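Local coordinates for N-terminal acetyltransferase-like protein (Chaetomium thermophilum, PDB 5NNP) that probably serves as the helical-repeat auxiliary subunit of an N-terminal acetyltransferase A complex, supporting acetyl transfer to protein N termini, at residues S134-L139 against T150-A155; Q144-W149 against T170-S175; L378-N383 against H411-R416. All coordinates share one frame; numbering follows the deposited sequence.

Contact 1. Residues S134-L139 against T150-A155; sequences SRLNML and TALAIA
The methyl group of Ala151 sits over one face of the Arg135 guanidinium, 3.7 Å above its plane and displaced toward the rim; Arg135 NE is 3.9 Å from that CB, and CD, CZ and NH2 lie equally near. A bend at chi2 (-49°) in the arginine chain folds its end back beside the methyl, while NH1 hydrogen-bonds the hydroxyl of Tyr131 on the same helix. The backbones run antiparallel, at 165° between axes that approach to 8.8 Å, and helices 128-141 and 146-159, joined by a short connection, form an antiparallel hairpin of consecutive helices, as in TPR-like alpha-solenoids. At the point where the backbones come nearest, Arg135 CB rests 3.9 Å from Leu152 CA. Leu152 then splits its branches between partners. Leu152 CD1 lies 4.0 Å from the backbone N of Leu136, whereas CD2 meets CD1 of Leu136 at 4.0 Å, the two chains lying alongside and pointing the same way. The same CD2 also touches CD2 of Leu139 at 3.7 Å, this time with the chains crossing nearly at right angles. Leu532 of helix 527-534 packs on both Arg135 and Ala151. Cohesion between the two segments is therefore dispersive, with the arginine contributing its aliphatic chain and a guanidinium face while NH1 makes its hydrogen bond within its own helix.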
# COMPACT_ATOMS: atom_id res chain seq x y z
N SER A 134 19.75 -2.89 -21.57
CA SER A 134 19.72 -1.43 -21.57
C SER A 134 20.73 -0.81 -20.60
O SER A 134 21.48 0.09 -20.97
CB SER A 134 18.31 -0.94 -21.24
OG SER A 134 17.48 -1.07 -22.36
N ARG A 135 20.74 -1.30 -19.37
CA ARG A 135 21.60 -0.73 -18.35
C ARG A 135 23.06 -1.00 -18.64
O ARG A 135 23.91 -0.15 -18.37
CB ARG A 135 21.24 -1.27 -16.97
CG ARG A 135 19.97 -0.71 -16.47
CD ARG A 135 20.01 0.80 -16.64
NE ARG A 135 18.80 1.39 -16.10
CZ ARG A 135 18.67 2.68 -15.79
NH1 ARG A 135 17.51 3.12 -15.29
NH2 ARG A 135 19.69 3.51 -15.99
N LEU A 136 23.33 -2.19 -19.18
CA LEU A 136 24.70 -2.54 -19.56
C LEU A 136 25.19 -1.54 -20.61
O LEU A 136 26.31 -1.05 -20.57
CB LEU A 136 24.78 -3.97 -20.09
CG LEU A 136 26.14 -4.54 -20.49
CD1 LEU A 136 27.16 -4.31 -19.39
CD2 LEU A 136 25.98 -6.02 -20.78
N ASN A 137 24.30 -1.23 -21.54
CA ASN A 137 24.56 -0.24 -22.55
C ASN A 137 24.78 1.14 -21.98
O ASN A 137 25.74 1.81 -22.31
CB ASN A 137 23.40 -0.21 -23.51
CG ASN A 137 23.82 -0.56 -24.87
OD1 ASN A 137 23.95 -1.74 -25.19
ND2 ASN A 137 24.05 0.44 -25.70
N MET A 138 23.85 1.58 -21.14
CA MET A 138 23.97 2.88 -20.53
C MET A 138 25.26 2.97 -19.71
O MET A 138 25.97 3.96 -19.76
CB MET A 138 22.74 3.17 -19.67
CG MET A 138 21.46 3.09 -20.49
SD MET A 138 19.91 3.36 -19.60
CE MET A 138 20.03 5.13 -19.31
N LEU A 139 25.58 1.91 -18.97
CA LEU A 139 26.81 1.86 -18.19
C LEU A 139 28.06 1.94 -19.08
O LEU A 139 29.07 2.58 -18.73
CB LEU A 139 26.83 0.58 -17.35
CG LEU A 139 28.14 0.26 -16.62
CD1 LEU A 139 28.50 1.35 -15.61
CD2 LEU A 139 28.07 -1.11 -15.95
N THR A 150 25.07 0.77 -10.12
CA THR A 150 23.99 0.36 -9.23
C THR A 150 22.75 -0.10 -10.01
O THR A 150 22.17 -1.14 -9.70
CB THR A 150 23.60 1.49 -8.30
OG1 THR A 150 24.76 1.87 -7.57
CG2 THR A 150 22.48 1.06 -7.33
N ALA A 151 22.36 0.68 -11.02
CA ALA A 151 21.24 0.34 -11.89
C ALA A 151 21.41 -1.02 -12.57
O ALA A 151 20.47 -1.81 -12.61
CB ALA A 151 21.06 1.42 -12.94
N LEU A 152 22.61 -1.31 -13.09
CA LEU A 152 22.86 -2.60 -13.72
C LEU A 152 22.83 -3.71 -12.68
O LEU A 152 22.33 -4.80 -12.96
CB LEU A 152 24.20 -2.64 -14.48
CG LEU A 152 24.58 -4.04 -15.02
CD1 LEU A 152 23.56 -4.59 -16.05
CD2 LEU A 152 26.00 -4.11 -15.57
N ALA A 153 23.32 -3.44 -11.47
CA ALA A 153 23.17 -4.39 -10.37
C ALA A 153 21.69 -4.65 -10.02
O ALA A 153 21.28 -5.79 -9.82
CB ALA A 153 23.91 -3.90 -9.16
N ILE A 154 20.89 -3.58 -9.99
CA ILE A 154 19.45 -3.72 -9.72
C ILE A 154 18.76 -4.57 -10.80
O ILE A 154 17.95 -5.46 -10.47
CB ILE A 154 18.76 -2.35 -9.63
CG1 ILE A 154 19.18 -1.63 -8.35
CG2 ILE A 154 17.26 -2.49 -9.66
CD1 ILE A 154 19.12 -0.13 -8.45
N ALA A 155 19.08 -4.33 -12.07
CA ALA A 155 18.47 -5.08 -13.17
C ALA A 155 18.77 -6.56 -13.04
O ALA A 155 17.89 -7.41 -13.23
CB ALA A 155 18.94 -4.57 -14.50

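Contact 2. Residues Q144-W149 against T170-S175; sequences QIRQNW and TTYEKS
Arg146, whose NH2 hydrogen-bonds ND1 of His187, draws its whole chain across the ring of Tyr172. This joins the start of helix 146-159 to the last turns of helix 162-175, the open end of a helical hairpin in a TPR-like alpha-solenoid. With CG anti to the backbone N (chi1 -179°) and the chain extended from there to NE, the arginine presents first CH groups and then its flat end. CG makes a CH-pi contact over the tyrosine face, 3.9 Å from the ring centroid. Further out, Arg146 NE comes to 3.3 Å from Tyr172 CE2, and this CE2 lies over one face of the guanidinium, toward its rim, with the two planes 29° apart. Trp149 approaches the same tyrosine differently. Its five-membered ring meets the phenol obliquely, planes at 56°, and Tyr172 CD1 lies over one indole face, 3.5 Å from Trp149 CD1. The indole NE1 is engaged by the carbonyl of Pro143, which probably helps fix the rotation of the indole. From the neighbouring helix 185-200, Glu186 and Ala190 also pack on Arg146. The far end of the indole crosses Thr171 at about a right angle, with Trp149 CZ3 3.8 Å from the threonine CG2.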
# COMPACT_ATOMS: atom_id res chain seq x y z
N GLN A 144 31.61 6.54 -15.64
CA GLN A 144 32.22 7.34 -14.60
C GLN A 144 31.17 7.68 -13.55
O GLN A 144 31.52 8.15 -12.47
CB GLN A 144 32.86 8.60 -15.18
CG GLN A 144 31.87 9.63 -15.73
CD GLN A 144 31.20 9.20 -17.04
OE1 GLN A 144 31.47 8.12 -17.57
NE2 GLN A 144 30.34 10.07 -17.57
N ILE A 145 29.90 7.41 -13.85
CA ILE A 145 28.80 7.75 -12.95
C ILE A 145 28.28 6.55 -12.15
O ILE A 145 27.82 5.57 -12.73
CB ILE A 145 27.63 8.37 -13.75
CG1 ILE A 145 28.14 9.57 -14.56
CG2 ILE A 145 26.51 8.80 -12.81
CD1 ILE A 145 27.06 10.35 -15.28
N ARG A 146 28.33 6.63 -10.81
CA ARG A 146 28.03 5.46 -9.98
C ARG A 146 26.62 4.92 -10.18
O ARG A 146 26.42 3.71 -10.14
CB ARG A 146 28.26 5.74 -8.49
CG ARG A 146 27.98 4.53 -7.61
CD ARG A 146 28.52 4.64 -6.17
NE ARG A 146 28.56 3.34 -5.50
CZ ARG A 146 29.16 3.10 -4.33
NH1 ARG A 146 29.16 1.88 -3.82
NH2 ARG A 146 29.76 4.08 -3.66
N GLN A 147 25.64 5.79 -10.41
CA GLN A 147 24.25 5.37 -10.62
C GLN A 147 24.11 4.26 -11.63
O GLN A 147 23.31 3.35 -11.47
CB GLN A 147 23.38 6.51 -11.12
CG GLN A 147 23.17 7.65 -10.19
CD GLN A 147 22.38 8.74 -10.87
OE1 GLN A 147 21.68 8.49 -11.85
NE2 GLN A 147 22.51 9.96 -10.36
N ASN A 148 24.87 4.37 -12.71
CA ASN A 148 24.77 3.39 -13.78
C ASN A 148 25.29 2.02 -13.39
O ASN A 148 24.87 1.05 -13.98
CB ASN A 148 25.51 3.88 -15.02
CG ASN A 148 24.88 5.14 -15.60
OD1 ASN A 148 23.67 5.31 -15.52
ND2 ASN A 148 25.71 6.02 -16.16
N TRP A 149 26.19 1.94 -12.40
CA TRP A 149 26.65 0.62 -11.92
C TRP A 149 25.57 -0.01 -11.07
O TRP A 149 25.19 -1.18 -11.27
CB TRP A 149 27.95 0.72 -11.13
CG TRP A 149 29.11 1.10 -11.98
CD1 TRP A 149 29.49 2.37 -12.32
CD2 TRP A 149 30.07 0.22 -12.59
NE1 TRP A 149 30.60 2.33 -13.12
CE2 TRP A 149 30.98 1.03 -13.30
CE3 TRP A 149 30.25 -1.18 -12.61
CZ2 TRP A 149 32.05 0.49 -14.03
CZ3 TRP A 149 31.30 -1.71 -13.34
CH2 TRP A 149 32.19 -0.88 -14.04
N THR A 170 30.41 -5.09 -6.36
CA THR A 170 31.76 -5.20 -5.85
C THR A 170 32.77 -4.64 -6.85
O THR A 170 33.80 -4.09 -6.45
CB THR A 170 32.14 -6.66 -5.54
OG1 THR A 170 31.26 -7.19 -4.54
CG2 THR A 170 33.60 -6.72 -5.06
N THR A 171 32.48 -4.78 -8.14
CA THR A 171 33.42 -4.27 -9.15
C THR A 171 33.56 -2.77 -9.01
O THR A 171 34.68 -2.24 -9.05
CB THR A 171 32.97 -4.63 -10.58
OG1 THR A 171 33.07 -6.05 -10.76
CG2 THR A 171 33.86 -3.96 -11.62
N TYR A 172 32.44 -2.08 -8.79
CA TYR A 172 32.49 -0.64 -8.56
C TYR A 172 33.35 -0.30 -7.35
O TYR A 172 34.28 0.51 -7.46
CB TYR A 172 31.10 -0.03 -8.38
CG TYR A 172 31.24 1.45 -8.23
CD1 TYR A 172 31.36 2.26 -9.34
CD2 TYR A 172 31.35 2.05 -6.98
CE1 TYR A 172 31.55 3.61 -9.23
CE2 TYR A 172 31.53 3.41 -6.85
CZ TYR A 172 31.63 4.18 -7.98
OH TYR A 172 31.82 5.54 -7.89
N GLU A 173 33.04 -0.91 -6.21
CA GLU A 173 33.79 -0.66 -4.98
C GLU A 173 35.28 -0.86 -5.16
O GLU A 173 36.10 -0.18 -4.54
CB GLU A 173 33.32 -1.58 -3.86
CG GLU A 173 31.90 -1.35 -3.38
CD GLU A 173 31.55 -2.27 -2.23
OE1 GLU A 173 30.41 -2.76 -2.16
OE2 GLU A 173 32.44 -2.51 -1.39
N LYS A 174 35.65 -1.79 -6.03
CA LYS A 174 37.05 -2.10 -6.24
C LYS A 174 37.72 -1.04 -7.11
O LYS A 174 38.95 -0.97 -7.15
CB LYS A 174 37.21 -3.49 -6.85
CG LYS A 174 37.16 -4.64 -5.84
CD LYS A 174 37.52 -5.97 -6.51
CE LYS A 174 37.31 -7.16 -5.57
NZ LYS A 174 37.63 -8.43 -6.30
N SER A 175 36.93 -0.21 -7.80
CA SER A 175 37.56 0.86 -8.59
C SER A 175 37.92 2.07 -7.72
O SER A 175 38.77 2.88 -8.09
CB SER A 175 36.66 1.30 -9.74
OG SER A 175 35.38 1.67 -9.28

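Contact 3. Residues L378-N383 against H411-R416; sequences LAQHYN and HMTKAR. With PO4 (phosphate ion), chain U.
Segments 378-383 and 411-416 keep step in the same chain direction, Gln380 CA lying 7.0 Å from Thr413 CA and, one turn on, Asn383 CA 8.0 Å from Arg416 CA. Thr413 turns both branches to the other segment. Its OG1 lies 3.7 Å from CG of Gln380, whose chain crosses it nearly at right angles, and its methyl CG2 is 4.3 Å from Ala379 CB. Thr413 OG1 and Tyr376 OH are hydrogen-bonded, Tyr376 standing one turn earlier on the helix that carries Gln380, which adds a polar tie between the helices. Segment 378-383 belongs to a predicted tetratricopeptide repeat, 374-407, and helix 408-421 follows directly after it; Val397 of the intervening helix 390-403 touches both Ala379 and Thr413. Packing of a helix on the next but one is consistent with the stacking seen in TPR-type solenoids. Asn383 sets its ND2 against the aliphatic part of Arg416, 3.5 Å from CG, while its OD1 is hydrogen-bonded to His420 ND1. Beyond CG the arginine bends at chi3 (-73°), carrying its guanidinium to a phosphate ion, probably from the crystallisation liquor. One oxygen, O4, lies at the edge of the group in its plane and takes two bonds, from Arg416 NE at 3.1 Å (139° at the hydrogen) and from NH2 at 2.8 Å (157°); Lys450 also binds the ion.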
# COMPACT_ATOMS: atom_id res chain seq x y z
N LEU A 378 -17.00 -1.20 29.56
CA LEU A 378 -18.02 -2.22 29.69
C LEU A 378 -19.01 -2.13 28.53
O LEU A 378 -19.53 -3.15 28.07
CB LEU A 378 -18.73 -2.09 31.03
CG LEU A 378 -17.91 -2.61 32.20
CD1 LEU A 378 -18.41 -2.05 33.52
CD2 LEU A 378 -17.93 -4.14 32.21
N ALA A 379 -19.26 -0.91 28.05
CA ALA A 379 -20.19 -0.71 26.95
C ALA A 379 -19.67 -1.43 25.72
O ALA A 379 -20.41 -2.12 25.02
CB ALA A 379 -20.38 0.75 26.65
N GLN A 380 -18.38 -1.29 25.50
CA GLN A 380 -17.74 -1.87 24.34
C GLN A 380 -17.57 -3.38 24.49
O GLN A 380 -17.73 -4.11 23.51
CB GLN A 380 -16.40 -1.20 24.10
CG GLN A 380 -16.59 0.15 23.47
CD GLN A 380 -15.29 0.81 23.15
OE1 GLN A 380 -14.49 1.12 24.03
NE2 GLN A 380 -15.07 1.02 21.86
N HIS A 381 -17.27 -3.82 25.70
CA HIS A 381 -17.17 -5.25 25.99
C HIS A 381 -18.40 -5.99 25.50
O HIS A 381 -18.31 -6.95 24.75
CB HIS A 381 -16.98 -5.48 27.50
CG HIS A 381 -16.85 -6.92 27.89
ND1 HIS A 381 -15.62 -7.53 28.07
CD2 HIS A 381 -17.78 -7.86 28.17
CE1 HIS A 381 -15.81 -8.79 28.43
NE2 HIS A 381 -17.11 -9.01 28.49
N TYR A 382 -19.56 -5.51 25.92
CA TYR A 382 -20.81 -6.19 25.63
C TYR A 382 -21.36 -5.84 24.26
O TYR A 382 -22.39 -6.36 23.85
CB TYR A 382 -21.81 -5.86 26.73
CG TYR A 382 -21.42 -6.53 28.01
CD1 TYR A 382 -21.58 -7.91 28.17
CD2 TYR A 382 -20.88 -5.81 29.05
CE1 TYR A 382 -21.22 -8.54 29.34
CE2 TYR A 382 -20.52 -6.43 30.23
CZ TYR A 382 -20.69 -7.80 30.37
OH TYR A 382 -20.33 -8.41 31.54
N ASN A 383 -20.65 -4.98 23.54
CA ASN A 383 -20.98 -4.71 22.15
C ASN A 383 -20.14 -5.61 21.23
O ASN A 383 -20.53 -5.90 20.10
CB ASN A 383 -20.75 -3.25 21.83
CG ASN A 383 -21.43 -2.83 20.54
OD1 ASN A 383 -22.44 -3.41 20.14
ND2 ASN A 383 -20.86 -1.82 19.89
N HIS A 411 -21.20 8.47 22.31
CA HIS A 411 -22.31 8.40 21.35
C HIS A 411 -21.97 7.52 20.14
O HIS A 411 -22.85 6.88 19.57
CB HIS A 411 -22.72 9.80 20.90
CG HIS A 411 -23.32 10.64 21.98
ND1 HIS A 411 -24.66 10.58 22.31
CD2 HIS A 411 -22.76 11.53 22.83
CE1 HIS A 411 -24.90 11.41 23.31
NE2 HIS A 411 -23.77 12.00 23.64
N MET A 412 -20.69 7.49 19.77
CA MET A 412 -20.23 6.70 18.63
C MET A 412 -20.49 5.23 18.88
O MET A 412 -21.01 4.52 18.02
CB MET A 412 -18.75 6.94 18.38
CG MET A 412 -18.21 6.10 17.27
SD MET A 412 -16.49 6.45 16.84
CE MET A 412 -15.68 6.37 18.44
N THR A 413 -20.12 4.77 20.07
CA THR A 413 -20.34 3.39 20.48
C THR A 413 -21.84 3.08 20.54
O THR A 413 -22.27 1.98 20.15
CB THR A 413 -19.70 3.10 21.84
OG1 THR A 413 -18.28 2.96 21.67
CG2 THR A 413 -20.24 1.81 22.44
N LYS A 414 -22.62 4.04 21.02
CA LYS A 414 -24.06 3.86 21.11
C LYS A 414 -24.68 3.55 19.76
O LYS A 414 -25.44 2.59 19.62
CB LYS A 414 -24.70 5.12 21.69
CG LYS A 414 -26.17 4.94 21.97
CD LYS A 414 -26.69 6.10 22.75
CE LYS A 414 -27.97 6.59 22.16
NZ LYS A 414 -28.67 7.43 23.15
N ALA A 415 -24.35 4.38 18.78
CA ALA A 415 -24.75 4.15 17.39
C ALA A 415 -24.38 2.75 16.90
O ALA A 415 -25.14 2.13 16.15
CB ALA A 415 -24.12 5.22 16.47
N ARG A 416 -23.22 2.26 17.31
CA ARG A 416 -22.73 0.97 16.83
C ARG A 416 -23.56 -0.17 17.41
O ARG A 416 -23.73 -1.21 16.78
CB ARG A 416 -21.25 0.80 17.19
CG ARG A 416 -20.63 -0.48 16.66
CD ARG A 416 -19.14 -0.56 16.98
NE ARG A 416 -18.35 0.36 16.17
CZ ARG A 416 -17.89 1.54 16.59
NH1 ARG A 416 -18.14 1.96 17.83
NH2 ARG A 416 -17.17 2.30 15.77
P PO4 U . -17.89 0.46 12.42
O1 PO4 U . -19.25 0.91 12.89
O2 PO4 U . -17.93 -1.04 12.20
O3 PO4 U . -17.53 1.13 11.11
O4 PO4 U . -16.86 0.82 13.47

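Contacts 1 and 2 are neighbours, their centres 11 Å apart, because helix 146-159 serves both: its first turn meets helix 162-175, and the following turns meet helix 128-141. Along the chain their segments alternate, and helices 128-141, 146-159 and 162-175 pack in succession. The two contacts also touch directly where Leu139 CD1 lies 3.4 Å from Trp149 NE1. Contact 3 stands on the opposite side of the chain's centre, about 58 Å from contact 1 and 61 Å from contact 2 between centres, with nearest atoms about 43 and 48 Å away. It pairs helices separated by an intervening one, and it alone of the three includes the phosphate.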